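Local coordinates for protein similar to yteR (Bacilus subtilis) (Clostridium acetobutylicum, PDB 4WU0) that probably hydrolyses unsaturated rhamnogalacturonan fragments released during pectin breakdown, as a glycoside hydrolase of family 105, at residues Thr85-Thr90 and Lys144-Glu149; Lys97-Leu102 and Ala136-Lys141; Lys81-Leu86 and Glu93-Ala98; Asp75-Gly80 and Lys104-His109; Leu29-Ile34 and Lys52-Phe57. One frame throughout, in Å; residues are numbered along the deposited sequence.

Contact 1 of 5, residues Thr85-Thr90 and Lys144-Glu149; sequences TLFKET and KEFGEE
Lys-88 and Glu-145 reach for each other from opposite directions and close a salt bridge, with Lys-88 NZ 3.0 Å from Glu-145 OE1. The ammonium meets OE1 on its syn side, 30° out of the carboxylate plane, and the second oxygen is more remote, NZ to OE2 being 3.5 Å. The lysine leaves its helix alongside the contact, and bends at chi3 (70°) and chi4 (55°) bring its end to the acid; its methylenes also run past the carboxylate, Lys-88 CD being 3.5 Å from Glu-145 OE1. Beside the ion pair two phenylalanines meet. Phe-87 CD2 comes to the edge of the Phe-146 ring, 4.0 Å from Phe-146 CZ, an apolar touch rather than a stack. Glu-145 ties the two layers together, since its CG lies over the centre of the Phe-146 ring, 3.4 Å above the plane, while the carboxylate beyond serves Lys-88. Arg-96 adds a cation-pi interaction with Phe-146 and packs on Phe-87. The contact lies at the surface and joins the C-terminal end of helix 80-90 to that of helix 129-146; helix 93-108 contributes Arg-96 against both rings and Leu-99 against Phe-146, and on another side of helix 80-90 Leu-86 packs on helix 44-54.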
# COMPACT_ATOMS: atom_id res chain seq x y z
N THR A 85 1.32 15.23 5.64
CA THR A 85 2.25 15.20 6.76
C THR A 85 3.15 16.43 6.73
O THR A 85 3.36 17.09 7.76
CB THR A 85 3.06 13.91 6.69
OG1 THR A 85 2.16 12.81 6.87
CG2 THR A 85 4.16 13.87 7.74
N LEU A 86 3.65 16.78 5.56
CA LEU A 86 4.53 17.94 5.45
C LEU A 86 3.78 19.24 5.71
O LEU A 86 4.34 20.15 6.32
CB LEU A 86 5.19 18.00 4.08
CG LEU A 86 6.33 17.01 3.84
CD1 LEU A 86 6.66 16.91 2.36
CD2 LEU A 86 7.57 17.42 4.63
N PHE A 87 2.54 19.33 5.25
CA PHE A 87 1.77 20.55 5.50
C PHE A 87 1.52 20.72 7.00
O PHE A 87 1.63 21.82 7.54
CB PHE A 87 0.45 20.57 4.75
CG PHE A 87 -0.34 21.83 4.99
CD1 PHE A 87 0.16 23.06 4.60
CD2 PHE A 87 -1.57 21.79 5.61
CE1 PHE A 87 -0.55 24.24 4.83
CE2 PHE A 87 -2.29 22.96 5.83
CZ PHE A 87 -1.78 24.17 5.44
N LYS A 88 1.18 19.62 7.68
CA LYS A 88 0.93 19.68 9.11
C LYS A 88 2.20 20.03 9.89
O LYS A 88 2.15 20.79 10.87
CB LYS A 88 0.32 18.36 9.62
CG LYS A 88 -1.10 18.07 9.08
CD LYS A 88 -1.66 16.73 9.58
CE LYS A 88 -2.00 16.76 11.07
NZ LYS A 88 -2.93 17.88 11.41
N GLU A 89 3.33 19.48 9.46
CA GLU A 89 4.60 19.71 10.14
C GLU A 89 5.18 21.11 9.89
O GLU A 89 5.72 21.71 10.80
CB GLU A 89 5.64 18.66 9.75
CG GLU A 89 7.01 18.84 10.42
CD GLU A 89 7.00 18.66 11.93
OE1 GLU A 89 7.86 19.28 12.60
OE2 GLU A 89 6.14 17.90 12.45
N THR A 90 5.09 21.60 8.65
CA THR A 90 5.81 22.82 8.26
C THR A 90 4.89 24.01 8.01
O THR A 90 5.34 25.16 8.04
CB THR A 90 6.61 22.60 6.97
OG1 THR A 90 5.71 22.52 5.85
CG2 THR A 90 7.45 21.33 7.05
N LYS A 144 -10.19 13.82 6.41
CA LYS A 144 -9.91 13.98 7.84
C LYS A 144 -9.34 15.37 8.12
O LYS A 144 -9.72 16.02 9.08
CB LYS A 144 -8.93 12.90 8.32
CG LYS A 144 -8.54 12.96 9.82
CD LYS A 144 -9.75 12.70 10.69
CE LYS A 144 -9.38 12.34 12.13
NZ LYS A 144 -8.49 13.34 12.75
N GLU A 145 -8.44 15.82 7.25
CA GLU A 145 -7.77 17.10 7.46
C GLU A 145 -8.53 18.32 6.94
O GLU A 145 -8.52 19.38 7.58
CB GLU A 145 -6.36 17.04 6.84
CG GLU A 145 -5.48 18.27 7.11
CD GLU A 145 -5.07 18.43 8.58
OE1 GLU A 145 -5.08 17.42 9.34
OE2 GLU A 145 -4.76 19.58 8.97
N PHE A 146 -9.19 18.18 5.79
CA PHE A 146 -9.71 19.34 5.06
C PHE A 146 -11.15 19.23 4.58
O PHE A 146 -11.70 20.22 4.09
CB PHE A 146 -8.94 19.53 3.75
CG PHE A 146 -7.45 19.60 3.91
CD1 PHE A 146 -6.84 20.71 4.46
CD2 PHE A 146 -6.65 18.57 3.42
CE1 PHE A 146 -5.46 20.76 4.57
CE2 PHE A 146 -5.28 18.63 3.52
CZ PHE A 146 -4.69 19.72 4.09
N GLY A 147 -11.73 18.04 4.62
CA GLY A 147 -12.86 17.73 3.74
C GLY A 147 -14.12 17.83 4.54
O GLY A 147 -14.11 18.32 5.68
N GLU A 148 -15.22 17.41 3.94
CA GLU A 148 -16.46 17.29 4.65
C GLU A 148 -16.65 15.83 4.99
O GLU A 148 -16.44 14.97 4.14
CB GLU A 148 -17.63 17.74 3.79
CG GLU A 148 -17.61 19.20 3.41
CD GLU A 148 -18.90 19.63 2.74
OE1 GLU A 148 -19.35 18.95 1.79
OE2 GLU A 148 -19.49 20.63 3.17
N GLU A 149 -17.06 15.55 6.21
CA GLU A 149 -17.17 14.17 6.70
C GLU A 149 -18.12 13.30 5.90
O GLU A 149 -17.95 12.08 5.89
CB GLU A 149 -17.60 14.15 8.18
CG GLU A 149 -16.50 14.53 9.14
CD GLU A 149 -16.86 14.35 10.61
OE1 GLU A 149 -18.08 14.38 10.95
OE2 GLU A 149 -15.91 14.19 11.42

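Contact 2 of 5, residues Lys97-Leu102 and Ala136-Lys141; sequences KALINL and ATFYAK
A small, wholly apolar and buried contact joins Leu-99 and Leu-102 of helix 93-108 to Phe-138 of helix 129-146. The backbones stay well apart, their nearest pair, Leu-102 CA and Tyr-139 CA, being 9.6 Å from each other, and a single aromatic side chain spans much of the gap. Phe-138 points its CB toward the other helix, and with CG roughly trans to the backbone nitrogen (chi1 158°) the ring extends outward until its far end abuts both leucines. Leu-99 CD2 lies in the ring plane at the edge, 3.9 Å from Phe-138 CE1 and 4.1 Å from Phe-138 CZ. Leu-102 touches less closely and through the root of its side chain, its CB lying 4.2 Å from Phe-138 CZ in an oblique approach. Leu-99 starts out alongside the contact, and its CD2 branch brings it into touch. Leu-77 also packs on Phe-138, while Leu-83 and Ile-84 of helix 80-90 pack on Leu-99, which places the leucine amid three helices. Thr-137 and Ala-140 contact helix 199-215 instead. Such layering, with helix 93-108 laid against helices 80-90 and 129-146, is consistent with the all-helical (alpha/alpha)6 toroid expected of this six-hairpin glycoside hydrolase clan.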
# COMPACT_ATOMS: atom_id res chain seq x y z
N LYS A 97 -1.23 23.80 -1.64
CA LYS A 97 -1.67 24.03 -3.01
C LYS A 97 -1.54 22.76 -3.84
O LYS A 97 -2.39 22.47 -4.67
CB LYS A 97 -0.88 25.17 -3.66
CG LYS A 97 -1.21 26.54 -3.11
CD LYS A 97 -0.29 27.58 -3.73
CE LYS A 97 -0.64 28.99 -3.26
NZ LYS A 97 0.47 29.91 -3.61
N ALA A 98 -0.46 22.01 -3.62
CA ALA A 98 -0.27 20.73 -4.29
C ALA A 98 -1.38 19.75 -3.92
O ALA A 98 -1.90 19.01 -4.77
CB ALA A 98 1.12 20.15 -3.94
N LEU A 99 -1.79 19.78 -2.67
CA LEU A 99 -2.88 18.92 -2.20
C LEU A 99 -4.20 19.29 -2.87
O LEU A 99 -4.98 18.40 -3.22
CB LEU A 99 -2.99 19.01 -0.67
CG LEU A 99 -1.95 18.12 0.05
CD1 LEU A 99 -1.78 18.54 1.50
CD2 LEU A 99 -2.36 16.67 -0.06
N ILE A 100 -4.44 20.58 -3.04
CA ILE A 100 -5.64 21.04 -3.74
C ILE A 100 -5.62 20.50 -5.16
O ILE A 100 -6.65 20.07 -5.69
CB ILE A 100 -5.73 22.58 -3.73
CG1 ILE A 100 -6.11 23.05 -2.33
CG2 ILE A 100 -6.74 23.08 -4.76
CD1 ILE A 100 -5.75 24.50 -2.06
N ASN A 101 -4.45 20.51 -5.80
CA ASN A 101 -4.35 20.02 -7.16
C ASN A 101 -4.65 18.52 -7.25
O ASN A 101 -5.34 18.08 -8.16
CB ASN A 101 -2.97 20.33 -7.77
CG ASN A 101 -2.77 21.82 -8.02
OD1 ASN A 101 -3.73 22.55 -8.30
ND2 ASN A 101 -1.52 22.28 -7.92
N LEU A 102 -4.16 17.73 -6.29
CA LEU A 102 -4.46 16.32 -6.29
C LEU A 102 -5.93 16.07 -6.01
O LEU A 102 -6.55 15.21 -6.64
CB LEU A 102 -3.61 15.59 -5.24
CG LEU A 102 -2.11 15.57 -5.52
CD1 LEU A 102 -1.38 15.00 -4.30
CD2 LEU A 102 -1.77 14.75 -6.78
N ALA A 136 -8.56 5.78 -2.53
CA ALA A 136 -9.53 5.86 -1.44
C ALA A 136 -8.88 6.20 -0.10
O ALA A 136 -9.41 7.01 0.65
CB ALA A 136 -10.29 4.57 -1.32
N THR A 137 -7.72 5.59 0.19
CA THR A 137 -7.04 5.85 1.45
C THR A 137 -6.46 7.27 1.54
O THR A 137 -6.51 7.90 2.60
CB THR A 137 -5.95 4.77 1.75
OG1 THR A 137 -6.56 3.48 1.74
CG2 THR A 137 -5.26 4.98 3.08
N PHE A 138 -5.89 7.77 0.45
CA PHE A 138 -5.45 9.15 0.43
C PHE A 138 -6.65 10.07 0.64
O PHE A 138 -6.58 11.04 1.41
CB PHE A 138 -4.79 9.51 -0.89
CG PHE A 138 -4.80 11.00 -1.16
CD1 PHE A 138 -4.03 11.85 -0.41
CD2 PHE A 138 -5.62 11.54 -2.14
CE1 PHE A 138 -4.05 13.25 -0.64
CE2 PHE A 138 -5.64 12.92 -2.37
CZ PHE A 138 -4.85 13.76 -1.63
N TYR A 139 -7.74 9.76 -0.07
CA TYR A 139 -8.94 10.58 0.01
C TYR A 139 -9.43 10.63 1.46
O TYR A 139 -9.79 11.68 1.97
CB TYR A 139 -10.01 10.02 -0.96
CG TYR A 139 -11.25 10.84 -1.17
CD1 TYR A 139 -11.32 12.17 -0.77
CD2 TYR A 139 -12.35 10.29 -1.81
CE1 TYR A 139 -12.46 12.90 -0.97
CE2 TYR A 139 -13.49 11.02 -2.01
CZ TYR A 139 -13.54 12.31 -1.59
OH TYR A 139 -14.70 13.03 -1.80
N ALA A 140 -9.39 9.51 2.17
CA ALA A 140 -9.77 9.49 3.58
C ALA A 140 -8.90 10.40 4.43
O ALA A 140 -9.39 11.14 5.28
CB ALA A 140 -9.75 8.06 4.13
N LYS A 141 -7.58 10.32 4.24
CA LYS A 141 -6.68 11.19 4.98
C LYS A 141 -6.93 12.66 4.64
O LYS A 141 -6.87 13.51 5.51
CB LYS A 141 -5.23 10.78 4.74
CG LYS A 141 -4.94 9.37 5.29
CD LYS A 141 -3.55 8.89 4.97
CE LYS A 141 -3.24 7.60 5.74
NZ LYS A 141 -3.13 7.84 7.22

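Contact 3 of 5, residues Lys81-Leu86 and Glu93-Ala98; sequences KILITL and EKYRKA
Tyr-95 lies against Leu-83 and Leu-86 where helices 80-90 and 93-108 form a nearly antiparallel helical hairpin, in a chain whose family is expected to adopt an (alpha/alpha)6 toroid. The segment axes approach to 9.0 Å, at a crossing angle of -148°. Starting at the backbone, Tyr-95 CB comes nearest to the carbonyl oxygen of Leu-83. From CG onward Leu-86 covers one face of the ring: its CB stands 3.8 Å from the ring centroid and 14° off the normal, a CH-pi contact. On one flank, Tyr-95 CD1 meets Leu-83 CD2 at 3.9 Å, the leucine crossing the tyrosine at about a right angle; on the other, CD2 and CE2 lie under Leu-86 CB. Farther out Leu-86 CD1 takes over, 3.9 Å from Tyr-95 CE1 and 4.0 Å from Tyr-95 CZ, and it is also the nearest atom to the hydroxyl, 4.2 Å from Tyr-95 OH. Lys-94 CG lies over the opposite face, near the rim, so the ring is sandwiched between an aliphatic carbon of each helix. One turn along helix 93-108, the other branch of Leu-83 reaches across to the second helix: Leu-83 CD1 packs on Ala-98 CB at 3.8 Å.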
# COMPACT_ATOMS: atom_id res chain seq x y z
N LYS A 81 -0.39 11.74 0.58
CA LYS A 81 -0.32 11.42 2.00
C LYS A 81 0.89 12.07 2.65
O LYS A 81 0.76 12.71 3.69
CB LYS A 81 -0.29 9.93 2.22
CG LYS A 81 -1.51 9.21 1.67
CD LYS A 81 -1.25 7.73 1.64
CE LYS A 81 -2.42 6.94 1.11
NZ LYS A 81 -2.08 5.48 1.10
N ILE A 82 2.08 11.92 2.06
CA ILE A 82 3.23 12.61 2.63
C ILE A 82 3.06 14.13 2.58
O ILE A 82 3.57 14.84 3.46
CB ILE A 82 4.58 12.15 2.03
CG1 ILE A 82 5.77 12.65 2.87
CG2 ILE A 82 4.72 12.53 0.58
CD1 ILE A 82 5.93 11.98 4.24
N LEU A 83 2.38 14.65 1.57
CA LEU A 83 2.12 16.09 1.51
C LEU A 83 1.26 16.58 2.68
O LEU A 83 1.49 17.68 3.19
CB LEU A 83 1.48 16.49 0.18
CG LEU A 83 2.33 16.30 -1.08
CD1 LEU A 83 1.51 16.68 -2.32
CD2 LEU A 83 3.59 17.13 -1.01
N ILE A 84 0.29 15.77 3.11
CA ILE A 84 -0.48 16.10 4.30
C ILE A 84 0.44 16.21 5.50
O ILE A 84 0.35 17.16 6.29
CB ILE A 84 -1.63 15.11 4.54
CG1 ILE A 84 -2.63 15.21 3.40
CG2 ILE A 84 -2.34 15.39 5.87
CD1 ILE A 84 -3.68 14.11 3.39
N THR A 85 1.32 15.23 5.64
CA THR A 85 2.25 15.20 6.76
C THR A 85 3.15 16.43 6.73
O THR A 85 3.36 17.09 7.76
CB THR A 85 3.06 13.91 6.69
OG1 THR A 85 2.16 12.81 6.87
CG2 THR A 85 4.16 13.87 7.74
N LEU A 86 3.65 16.78 5.56
CA LEU A 86 4.53 17.94 5.45
C LEU A 86 3.78 19.24 5.71
O LEU A 86 4.34 20.15 6.32
CB LEU A 86 5.19 18.00 4.08
CG LEU A 86 6.33 17.01 3.84
CD1 LEU A 86 6.66 16.91 2.36
CD2 LEU A 86 7.57 17.42 4.63
N GLU A 93 2.76 26.74 2.37
CA GLU A 93 1.60 26.82 1.51
C GLU A 93 1.71 25.96 0.24
O GLU A 93 0.70 25.47 -0.26
CB GLU A 93 1.33 28.29 1.14
CG GLU A 93 0.00 28.54 0.39
CD GLU A 93 -1.24 28.08 1.16
OE1 GLU A 93 -1.15 27.80 2.38
OE2 GLU A 93 -2.32 28.01 0.53
N LYS A 94 2.93 25.76 -0.27
CA LYS A 94 3.06 25.03 -1.53
C LYS A 94 2.54 23.61 -1.38
O LYS A 94 2.04 23.02 -2.33
CB LYS A 94 4.50 25.06 -2.06
CG LYS A 94 5.52 24.17 -1.34
CD LYS A 94 6.86 24.31 -2.05
CE LYS A 94 7.85 23.20 -1.70
NZ LYS A 94 9.05 23.22 -2.62
N TYR A 95 2.65 23.04 -0.17
CA TYR A 95 2.17 21.69 0.04
C TYR A 95 0.64 21.67 -0.01
O TYR A 95 0.04 20.75 -0.56
CB TYR A 95 2.65 21.14 1.39
CG TYR A 95 4.14 21.03 1.52
CD1 TYR A 95 4.91 20.44 0.52
CD2 TYR A 95 4.79 21.50 2.64
CE1 TYR A 95 6.27 20.33 0.63
CE2 TYR A 95 6.16 21.39 2.77
CZ TYR A 95 6.90 20.82 1.77
OH TYR A 95 8.28 20.72 1.92
N ARG A 96 0.02 22.66 0.60
CA ARG A 96 -1.43 22.76 0.57
C ARG A 96 -1.93 22.97 -0.85
O ARG A 96 -2.93 22.36 -1.26
CB ARG A 96 -1.91 23.89 1.47
CG ARG A 96 -3.41 24.05 1.51
CD ARG A 96 -4.09 22.92 2.24
NE ARG A 96 -5.55 23.07 2.21
CZ ARG A 96 -6.39 22.33 1.50
NH1 ARG A 96 -5.95 21.33 0.74
NH2 ARG A 96 -7.69 22.59 1.55
N LYS A 97 -1.23 23.80 -1.64
CA LYS A 97 -1.67 24.03 -3.01
C LYS A 97 -1.54 22.76 -3.84
O LYS A 97 -2.39 22.47 -4.67
CB LYS A 97 -0.88 25.17 -3.66
CG LYS A 97 -1.21 26.54 -3.11
CD LYS A 97 -0.29 27.58 -3.73
CE LYS A 97 -0.64 28.99 -3.26
NZ LYS A 97 0.47 29.91 -3.61
N ALA A 98 -0.46 22.01 -3.62
CA ALA A 98 -0.27 20.73 -4.29
C ALA A 98 -1.38 19.75 -3.92
O ALA A 98 -1.90 19.01 -4.77
CB ALA A 98 1.12 20.15 -3.94

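Contact 4 of 5, residues Asp75-Gly80 and Lys104-His109; sequences DHLNNG and KQIDNH
Leu-77 crosses the side chain of Gln-105 obliquely and brings its CD2 methyl to the amide, 3.6 Å from Gln-105 OE1 and 3.8 Å from Gln-105 CD. The other methyl turns to Ile-106, with Leu-77 CD1 4.0 Å from Ile-106 CG1, so the fork of the leucine straddles two successive residues of helix 93-108. Gln-105 has its CG trans to the backbone nitrogen (chi1 -173°) and runs extended from there, which carries the amide across to the leucine. This joins the last turns of helix 93-108 to the loop leading into helix 80-90, in a fold consistent with the (alpha/alpha)6 toroid of this clan; in that loop Leu-77 opens a type I beta turn, closed by Gly-80 N donating to Leu-77 O. The amide is fixed from both ends. Gln-105 NE2 donates to His-109 ND1 at 3.2 Å in a nearly straight bond (168°) close to both the amide and the imidazole planes, while Gln-105 OE1 is bound by the hydroxyl of Tyr-67. With ND1 accepting, His-109 can donate through NE2 to the carbonyl of Trp-118. Phe-138 of helix 129-146 also lies against Leu-77.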
# COMPACT_ATOMS: atom_id res chain seq x y z
N ASP A 75 -2.74 5.88 -9.01
CA ASP A 75 -1.43 5.79 -8.35
C ASP A 75 -0.90 7.16 -8.00
O ASP A 75 -0.18 7.32 -7.01
CB ASP A 75 -0.35 5.11 -9.20
CG ASP A 75 -0.56 3.64 -9.37
OD1 ASP A 75 -1.32 3.02 -8.60
OD2 ASP A 75 0.04 3.08 -10.30
N HIS A 76 -1.24 8.15 -8.83
CA HIS A 76 -0.72 9.51 -8.66
C HIS A 76 -1.26 10.24 -7.44
O HIS A 76 -0.75 11.31 -7.11
CB HIS A 76 -1.03 10.34 -9.90
CG HIS A 76 -0.13 10.04 -11.05
ND1 HIS A 76 0.84 9.07 -10.99
CD2 HIS A 76 -0.04 10.59 -12.28
CE1 HIS A 76 1.49 9.03 -12.14
NE2 HIS A 76 0.98 9.95 -12.94
N LEU A 77 -2.25 9.68 -6.75
CA LEU A 77 -2.77 10.27 -5.52
C LEU A 77 -1.99 9.87 -4.27
O LEU A 77 -2.06 10.55 -3.25
CB LEU A 77 -4.25 9.94 -5.34
CG LEU A 77 -5.13 10.43 -6.48
CD1 LEU A 77 -6.57 10.07 -6.18
CD2 LEU A 77 -5.01 11.94 -6.72
N ASN A 78 -1.27 8.77 -4.32
CA ASN A 78 -0.69 8.25 -3.09
C ASN A 78 0.26 9.23 -2.40
O ASN A 78 0.29 9.31 -1.18
CB ASN A 78 0.06 6.96 -3.31
CG ASN A 78 0.35 6.27 -1.99
OD1 ASN A 78 -0.58 5.93 -1.26
ND2 ASN A 78 1.61 6.11 -1.64
N ASN A 79 1.04 9.96 -3.19
CA ASN A 79 2.03 10.87 -2.65
C ASN A 79 1.40 12.10 -1.99
O ASN A 79 2.08 12.87 -1.33
CB ASN A 79 3.03 11.27 -3.74
CG ASN A 79 3.96 10.15 -4.13
OD1 ASN A 79 4.07 9.13 -3.45
ND2 ASN A 79 4.66 10.34 -5.23
N GLY A 80 0.09 12.26 -2.11
CA GLY A 80 -0.60 13.25 -1.33
C GLY A 80 -0.53 12.99 0.18
O GLY A 80 -0.64 13.91 0.98
N LYS A 104 -8.42 17.81 -6.79
CA LYS A 104 -9.20 18.11 -7.99
C LYS A 104 -9.34 16.88 -8.90
O LYS A 104 -10.32 16.75 -9.61
CB LYS A 104 -8.60 19.31 -8.74
CG LYS A 104 -9.30 19.70 -10.03
CD LYS A 104 -10.76 20.00 -9.78
CE LYS A 104 -11.46 20.54 -11.01
NZ LYS A 104 -12.94 20.45 -10.85
N GLN A 105 -8.39 15.96 -8.87
CA GLN A 105 -8.51 14.74 -9.67
C GLN A 105 -9.74 13.92 -9.27
O GLN A 105 -10.41 13.32 -10.11
CB GLN A 105 -7.26 13.87 -9.52
CG GLN A 105 -7.26 12.67 -10.46
CD GLN A 105 -5.97 11.87 -10.40
OE1 GLN A 105 -4.87 12.43 -10.33
NE2 GLN A 105 -6.11 10.55 -10.46
N ILE A 106 -10.04 13.91 -7.98
CA ILE A 106 -11.15 13.14 -7.46
C ILE A 106 -12.49 13.64 -7.98
O ILE A 106 -13.44 12.86 -8.11
CB ILE A 106 -11.08 13.09 -5.91
CG1 ILE A 106 -9.90 12.22 -5.52
CG2 ILE A 106 -12.35 12.53 -5.30
CD1 ILE A 106 -9.49 12.31 -4.05
N ASP A 107 -12.56 14.92 -8.32
CA ASP A 107 -13.80 15.50 -8.85
C ASP A 107 -14.38 14.74 -10.03
O ASP A 107 -15.59 14.48 -10.07
CB ASP A 107 -13.58 16.96 -9.28
CG ASP A 107 -13.33 17.89 -8.12
OD1 ASP A 107 -13.40 17.44 -6.96
OD2 ASP A 107 -13.09 19.09 -8.36
N ASN A 108 -13.53 14.37 -10.99
CA ASN A 108 -14.01 13.77 -12.22
C ASN A 108 -13.33 12.45 -12.56
O ASN A 108 -13.52 11.93 -13.66
CB ASN A 108 -13.82 14.74 -13.39
CG ASN A 108 -14.61 16.03 -13.22
OD1 ASN A 108 -15.83 15.99 -13.07
ND2 ASN A 108 -13.92 17.16 -13.20
N HIS A 109 -12.54 11.91 -11.64
CA HIS A 109 -11.90 10.63 -11.89
C HIS A 109 -12.97 9.60 -12.22
O HIS A 109 -13.98 9.53 -11.53
CB HIS A 109 -11.10 10.18 -10.66
CG HIS A 109 -10.23 8.99 -10.91
ND1 HIS A 109 -8.86 9.08 -11.01
CD2 HIS A 109 -10.53 7.68 -11.06
CE1 HIS A 109 -8.35 7.89 -11.24
NE2 HIS A 109 -9.34 7.01 -11.27

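Contact 5 of 5, residues Leu29-Ile34 and Lys52-Phe57; sequences LTLDGI and KTMDTF
Leu-31 carries the contact for 29-34, setting its CD1 methyl against both Thr-53 and Met-54. Earlier in the segment, Leu-29 and Thr-30 face helix 345-360 instead. Leu-31 then points its CB at helix 44-54 and meets Thr-53 tip to tip, Leu-31 CD1 lying 3.7 Å from Thr-53 CG2. Met-54 lies aslant to it, its sulfur SD 3.6 Å from the same CD1. Bends at chi2 (-55°) and chi3 (-64°) curl the methionine, and its CG also stays near the methyl, 3.8 Å from Leu-31 CD1. The second branch, Leu-31 CD2, approaches Thr-53 OG1 at 4.1 Å; that hydroxyl is hydrogen-bonded to the carbonyl of Phe-49. Helices 25-41 and 44-54 follow each other in the chain and pack together here, within what is probably an (alpha/alpha)6 toroid. Beyond Leu-31, Asp-32 turns to Lys-81 and Ile-82 of helix 80-90, and Ile-34 extends the apolar seam to Tyr-46, Phe-49 and Ile-50.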
# COMPACT_ATOMS: atom_id res chain seq x y z
N LEU A 29 5.31 6.48 -0.19
CA LEU A 29 5.18 5.38 0.76
C LEU A 29 6.45 5.23 1.63
O LEU A 29 6.37 5.06 2.86
CB LEU A 29 4.92 4.09 0.00
CG LEU A 29 4.96 2.75 0.73
CD1 LEU A 29 3.95 2.65 1.86
CD2 LEU A 29 4.72 1.64 -0.28
N THR A 30 7.61 5.30 0.99
CA THR A 30 8.88 5.18 1.70
C THR A 30 9.06 6.39 2.61
O THR A 30 9.51 6.26 3.75
CB THR A 30 10.03 5.02 0.70
OG1 THR A 30 9.89 3.77 0.02
CG2 THR A 30 11.38 5.05 1.40
N LEU A 31 8.71 7.58 2.12
CA LEU A 31 8.80 8.75 2.94
C LEU A 31 7.85 8.71 4.14
O LEU A 31 8.17 9.24 5.22
CB LEU A 31 8.56 10.03 2.12
CG LEU A 31 9.62 10.32 1.05
CD1 LEU A 31 9.24 11.59 0.29
CD2 LEU A 31 11.01 10.46 1.65
N ASP A 32 6.67 8.11 3.95
CA ASP A 32 5.71 7.93 5.04
C ASP A 32 6.35 7.07 6.15
O ASP A 32 6.10 7.29 7.33
CB ASP A 32 4.42 7.26 4.52
CG ASP A 32 3.53 8.19 3.66
OD1 ASP A 32 3.60 9.42 3.83
OD2 ASP A 32 2.72 7.70 2.81
N GLY A 33 7.15 6.07 5.77
CA GLY A 33 7.89 5.29 6.74
C GLY A 33 8.96 6.11 7.44
O GLY A 33 9.14 6.03 8.65
N ILE A 34 9.68 6.91 6.67
CA ILE A 34 10.72 7.77 7.25
C ILE A 34 10.09 8.80 8.20
O ILE A 34 10.67 9.18 9.20
CB ILE A 34 11.59 8.41 6.15
CG1 ILE A 34 12.39 7.30 5.45
CG2 ILE A 34 12.54 9.44 6.76
CD1 ILE A 34 13.18 7.75 4.24
N LYS A 52 13.62 17.50 1.30
CA LYS A 52 14.52 17.58 0.16
C LYS A 52 14.05 16.68 -0.98
O LYS A 52 14.08 17.08 -2.14
CB LYS A 52 15.96 17.22 0.57
CG LYS A 52 16.88 16.83 -0.59
CD LYS A 52 18.28 16.47 -0.11
CE LYS A 52 18.32 15.16 0.67
NZ LYS A 52 18.24 13.99 -0.24
N THR A 53 13.58 15.48 -0.63
CA THR A 53 13.07 14.55 -1.64
C THR A 53 11.84 15.17 -2.35
O THR A 53 11.76 15.19 -3.59
CB THR A 53 12.69 13.20 -1.00
OG1 THR A 53 13.87 12.61 -0.42
CG2 THR A 53 12.10 12.23 -2.04
N MET A 54 10.92 15.71 -1.58
CA MET A 54 9.70 16.24 -2.19
C MET A 54 9.92 17.54 -2.93
O MET A 54 9.11 17.92 -3.76
CB MET A 54 8.58 16.38 -1.17
CG MET A 54 8.09 15.05 -0.62
SD MET A 54 7.55 13.88 -1.86
CE MET A 54 6.18 14.75 -2.52
N ASP A 55 11.04 18.22 -2.66
CA ASP A 55 11.38 19.43 -3.39
C ASP A 55 11.59 19.18 -4.88
O ASP A 55 11.49 20.09 -5.70
CB ASP A 55 12.60 20.12 -2.79
CG ASP A 55 12.26 21.01 -1.58
OD1 ASP A 55 11.09 21.42 -1.42
OD2 ASP A 55 13.18 21.33 -0.80
N THR A 56 11.91 17.94 -5.24
CA THR A 56 11.98 17.56 -6.65
C THR A 56 10.64 17.77 -7.33
O THR A 56 10.58 18.16 -8.51
CB THR A 56 12.37 16.07 -6.80
OG1 THR A 56 13.76 15.93 -6.54
CG2 THR A 56 12.09 15.56 -8.21
N PHE A 57 9.57 17.48 -6.59
CA PHE A 57 8.23 17.41 -7.19
C PHE A 57 7.40 18.66 -6.99
O PHE A 57 6.62 19.02 -7.86
CB PHE A 57 7.47 16.22 -6.59
CG PHE A 57 8.15 14.91 -6.81
CD1 PHE A 57 8.26 14.38 -8.09
CD2 PHE A 57 8.70 14.20 -5.75
CE1 PHE A 57 8.92 13.17 -8.31
CE2 PHE A 57 9.34 12.98 -5.96
CZ PHE A 57 9.45 12.46 -7.24

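In the fold
Contacts 2, 3 and 4 all use helix 93-108, and contact 1 adjoins contacts 2 and 3 by joining the two helices, 80-90 and 129-146, that pack on it. Contacts 2 and 4 lie closest, with centres about 6 Å apart, and meet where Phe-138 CE1 packs on Gly-80 CA at 3.5 Å. Contact 3 shares residues with contacts 1 and 2, its centre about 8 Å from the first and 9 Å from the second; Arg-96 links it to the aromatic pair of contact 1. Contact 5 joins the two preceding helices in the chain, 25-41 and 44-54, about 11 Å from contact 3 between centres, and is tied to it by the salt bridge of Lys-94 NZ with Asp-55 OD1 (3.0 Å) and by Leu-86 CD1 packing on Met-54 CG.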